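Ornithine carbamoyltransferase, anabolic (Campylobacter jejuni subsp. jejuni, PDB 3TPF) catalyses the reversible transfer of the carbamoyl group from carbamoyl phosphate to L-ornithine, giving L-citrulline and phosphate, the first of three steps from ornithine to arginine. Local coordinates at residues 78-81 against 82-85; 274-277 against 278-281. All coordinates share one frame; numbering follows the deposited sequence.

Going from the N terminus, contact 1 (78-81 against 82-85) comes first, in the carbamoyl phosphate-binding domain, where the loop after strand 64-68 turns into helix 81-91. Contact 2 (274-277 against 278-281) follows much later, in the Rossmann-like ornithine-binding domain, at the joint between helix 272-277 and helix 279-302. Each is one unbroken stretch, so neither closes a long loop; they stand in series, without nesting or crossing. The centres of contact 1 and contact 2 lie about 43 Å apart, on opposite sides of the chain's centre. The trimer nevertheless brings the two regions together between subunits: Lys82 NZ forms a salt bridge with Glu276 OE2 of a neighbouring subunit.

Contact 1 (78-81 against 82-85); sequences GEPV and KDTA
Thr84 OG1 donates a hydrogen bond to Glu79 OE2 at 2.7 Å, tying the loop residue just before the N-cap to the first turn of helix 81-91. The hydroxyl meets the carboxylate on its anti side, 29° out of the plane, and Thr84 OG1 is also 3.3 Å from Glu79 CG. Glu79 gets there with CG wedged between backbone N and carbonyl carbon (chi1 82°), and the extended chain beyond brings OE2 to the Thr84 hydroxyl. At Pro80, the N-cap residue, the CG corner of the ring touches a carboxylate oxygen, with Pro80 CG 3.4 Å from Asp83 OD2. The backbone beneath is that of a helix just starting: Pro80 O takes weak bonds from the amides of Asp83 and Thr84, and the first firm i to i+4 bond runs from Ala85 N to Val81 O at 2.8 Å.

The two acids come near each other without touching, Glu79 OE1 lying 4.6 Å from Asp83 OD2 with the carboxylate planes 75° apart. Each has a basic partner outside the segments. Arg49 of the second subunit, a predicted carbamoyl phosphate ligand, forms a salt bridge with Glu79 OE1, while Asp83 is held between Arg86 of its own helix on OD1 and Arg266 of the second subunit on OD2. Val81 packs on Phe108 and Ala85 on Tyr111, both from helix 102-111.

The glutamate thus has one oxygen tied to the helix that follows and the other to the neighbouring chain. Arginines on both acids would be expected to offset their mutual repulsion, and the Glu79-Arg49 and Asp83-Arg266 salt bridges join the loop and helix start to the second subunit, next to its predicted carbamoyl phosphate site.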
loop_
_atom_site.group_PDB
_atom_site.type_symbol
_atom_site.label_atom_id
_atom_site.label_comp_id
_atom_site.label_asym_id
_atom_site.label_seq_id
_atom_site.Cartn_x
_atom_site.Cartn_y
_atom_site.Cartn_z
ATOM N N GLY B 78 15.690 5.904 11.947
ATOM C CA GLY B 78 15.202 5.775 13.331
ATOM C C GLY B 78 15.881 4.591 14.024
ATOM O O GLY B 78 17.087 4.606 14.295
ATOM N N GLU B 79 15.089 3.556 14.288
ATOM C CA GLU B 79 15.552 2.366 15.023
ATOM C C GLU B 79 16.631 1.574 14.269
ATOM O O GLU B 79 16.640 1.530 13.061
ATOM C CB GLU B 79 14.360 1.474 15.441
ATOM C CG GLU B 79 13.798 0.526 14.404
ATOM C CD GLU B 79 12.700 -0.388 14.953
ATOM O OE1 GLU B 79 12.403 -0.351 16.173
ATOM O OE2 GLU B 79 12.133 -1.190 14.166
ATOM N N PRO B 80 17.561 0.949 14.991
ATOM C CA PRO B 80 18.524 0.070 14.321
ATOM C C PRO B 80 17.909 -1.148 13.584
ATOM O O PRO B 80 16.826 -1.603 13.903
ATOM C CB PRO B 80 19.440 -0.404 15.461
ATOM C CG PRO B 80 18.753 -0.047 16.729
ATOM C CD PRO B 80 17.837 1.083 16.429
ATOM N N VAL B 81 18.658 -1.660 12.624
ATOM C CA VAL B 81 18.167 -2.662 11.711
ATOM C C VAL B 81 17.928 -4.023 12.393
ATOM O O VAL B 81 16.945 -4.694 12.122
ATOM C CB VAL B 81 19.135 -2.817 10.532
ATOM C CG1 VAL B 81 18.623 -3.904 9.582
ATOM C CG2 VAL B 81 19.360 -1.487 9.793
ATOM N N LYS B 82 18.774 -4.368 13.348
ATOM C CA LYS B 82 18.591 -5.611 14.118
ATOM C C LYS B 82 17.261 -5.653 14.876
ATOM O O LYS B 82 16.621 -6.716 14.999
ATOM C CB LYS B 82 19.756 -5.886 15.088
ATOM C CG LYS B 82 20.125 -4.806 16.106
ATOM C CD LYS B 82 21.230 -5.324 17.058
ATOM C CE LYS B 82 21.864 -4.245 17.939
ATOM N NZ LYS B 82 22.363 -4.704 19.278
ATOM N N ASP B 83 16.833 -4.496 15.345
ATOM C CA ASP B 83 15.520 -4.389 16.004
ATOM C C ASP B 83 14.380 -4.603 15.067
ATOM O O ASP B 83 13.433 -5.347 15.354
ATOM C CB ASP B 83 15.338 -3.028 16.598
ATOM C CG ASP B 83 16.164 -2.823 17.812
ATOM O OD1 ASP B 83 16.781 -3.817 18.259
ATOM O OD2 ASP B 83 16.198 -1.695 18.326
ATOM N N THR B 84 14.478 -3.978 13.911
ATOM C CA THR B 84 13.445 -4.154 12.912
ATOM C C THR B 84 13.422 -5.615 12.511
ATOM O O THR B 84 12.370 -6.244 12.478
ATOM C CB THR B 84 13.680 -3.268 11.706
ATOM O OG1 THR B 84 13.838 -1.925 12.177
ATOM C CG2 THR B 84 12.514 -3.353 10.716
ATOM N N ALA B 85 14.598 -6.146 12.236
ATOM C CA ALA B 85 14.715 -7.510 11.799
ATOM C C ALA B 85 14.083 -8.434 12.774
ATOM O O ALA B 85 13.398 -9.398 12.398
ATOM C CB ALA B 85 16.138 -7.873 11.621
#

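Contact 2 (274-277 against 278-281)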
loop_
_atom_site.group_PDB
_atom_site.type_symbol
_atom_site.label_atom_id
_atom_site.label_comp_id
_atom_site.label_asym_id
_atom_site.label_seq_id
_atom_site.Cartn_x
_atom_site.Cartn_y
_atom_site.Cartn_z
ATOM N N ILE B 274 16.784 0.163 -32.167
ATOM C CA ILE B 274 17.219 -1.141 -31.733
ATOM C C ILE B 274 16.423 -1.676 -30.555
ATOM O O ILE B 274 16.144 -2.871 -30.440
ATOM C CB ILE B 274 18.734 -1.168 -31.418
ATOM C CG1 ILE B 274 19.296 -2.526 -31.792
ATOM C CG2 ILE B 274 19.037 -0.878 -29.968
ATOM C CD1 ILE B 274 19.133 -2.787 -33.270
ATOM N N PHE B 275 16.066 -0.770 -29.681
ATOM C CA PHE B 275 15.280 -1.112 -28.504
ATOM C C PHE B 275 13.932 -1.630 -28.932
ATOM O O PHE B 275 13.538 -2.727 -28.569
ATOM C CB PHE B 275 15.080 0.099 -27.617
ATOM C CG PHE B 275 14.277 -0.175 -26.381
ATOM C CD1 PHE B 275 12.937 0.050 -26.361
ATOM C CD2 PHE B 275 14.877 -0.656 -25.231
ATOM C CE1 PHE B 275 12.175 -0.215 -25.210
ATOM C CE2 PHE B 275 14.116 -0.961 -24.082
ATOM C CZ PHE B 275 12.759 -0.727 -24.070
ATOM N N GLU B 276 13.263 -0.851 -29.753
ATOM C CA GLU B 276 11.977 -1.286 -30.294
ATOM C C GLU B 276 12.091 -2.551 -31.173
ATOM O O GLU B 276 11.204 -3.431 -31.166
ATOM C CB GLU B 276 11.272 -0.188 -31.035
ATOM C CG GLU B 276 10.682 0.885 -30.114
ATOM C CD GLU B 276 9.587 0.340 -29.193
ATOM O OE1 GLU B 276 8.894 -0.666 -29.562
ATOM O OE2 GLU B 276 9.372 0.948 -28.118
ATOM N N LYS B 277 13.219 -2.689 -31.859
ATOM C CA LYS B 277 13.469 -3.909 -32.655
ATOM C C LYS B 277 13.372 -5.135 -31.745
ATOM O O LYS B 277 12.751 -6.129 -32.096
ATOM C CB LYS B 277 14.808 -3.890 -33.374
ATOM C CG LYS B 277 14.866 -4.866 -34.542
ATOM C CD LYS B 277 16.296 -5.205 -34.917
ATOM C CE LYS B 277 16.449 -6.283 -36.021
ATOM N NZ LYS B 277 17.427 -7.376 -35.584
ATOM N N HIS B 278 13.880 -5.003 -30.551
ATOM C CA HIS B 278 13.747 -6.070 -29.564
ATOM C C HIS B 278 12.653 -5.911 -28.485
ATOM O O HIS B 278 12.767 -6.458 -27.406
ATOM C CB HIS B 278 15.072 -6.242 -28.868
ATOM C CG HIS B 278 16.129 -6.736 -29.763
ATOM N ND1 HIS B 278 16.937 -5.884 -30.497
ATOM C CD2 HIS B 278 16.483 -8.006 -30.101
ATOM C CE1 HIS B 278 17.771 -6.618 -31.220
ATOM N NE2 HIS B 278 17.522 -7.900 -30.989
ATOM N N ALA B 279 11.618 -5.156 -28.742
ATOM C CA ALA B 279 10.580 -5.039 -27.738
ATOM C C ALA B 279 10.072 -6.433 -27.263
ATOM O O ALA B 279 10.026 -6.670 -26.076
ATOM C CB ALA B 279 9.444 -4.168 -28.210
ATOM N N ASP B 280 9.784 -7.359 -28.157
ATOM C CA ASP B 280 9.199 -8.618 -27.707
ATOM C C ASP B 280 10.023 -9.274 -26.629
ATOM O O ASP B 280 9.481 -9.739 -25.608
ATOM C CB ASP B 280 9.005 -9.630 -28.820
ATOM C CG ASP B 280 7.947 -9.220 -29.818
ATOM O OD1 ASP B 280 6.942 -8.604 -29.465
ATOM O OD2 ASP B 280 8.108 -9.496 -31.015
ATOM N N VAL B 281 11.325 -9.365 -26.848
ATOM C CA VAL B 281 12.186 -10.073 -25.901
ATOM C C VAL B 281 12.382 -9.261 -24.662
ATOM O O VAL B 281 12.459 -9.793 -23.573
ATOM C CB VAL B 281 13.547 -10.567 -26.493
ATOM C CG1 VAL B 281 14.585 -9.421 -26.578
ATOM C CG2 VAL B 281 14.076 -11.695 -25.643
#
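His278 folds back on the helix it terminates and bonds twice to the carbonyl of Ile274. The side-chain bond runs from His278 ND1 to Ile274 O at 3.1 Å, with an N-H...O angle of 162° and the oxygen at the ring edge, close to the ring plane. The main-chain bond, His278 N to the same Ile274 O, is also 3.1 Å long and is the last i to i+4 link of helix 272-277. The two donors reach the oxygen from opposite faces of the carbonyl plane. With its CG beside the backbone N (chi1 -66°), His278 swings its ring back along the helix, which brings ND1 to this acceptor.

Among the remaining backbone bonds, that from His278 N to Phe275 O is weak. Ala279 N bonds straight to Glu276 O at 3.0 Å, but stands above the carbonyl plane, 69° out of it, as the chain kinks into the next helix; His278 is the N-cap of helix 279-302.

Van der Waals contact joins the Ala279 methyl to the Glu276 oxygens: Ala279 CB sits 3.5 Å from Glu276 O and 3.8 Å from Glu276 OE1. Ile274 and His278 both pack on Leu258 and Met249, placing the joint against strand 257-260 and helix 246-251.

Charge is concentrated on Glu276, whose OE2 forms salt bridges with Arg266 of its own chain and with Arg86 and Lys82 of the third subunit. Such company should favour its ionised form. ND1 facing a carbonyl oxygen is consistent with a proton there, and the weak bond of NE2 to Ala256 O leaves protonation at both nitrogens possible. The firm ND1 bond ties the junction residue back to helix 272-277.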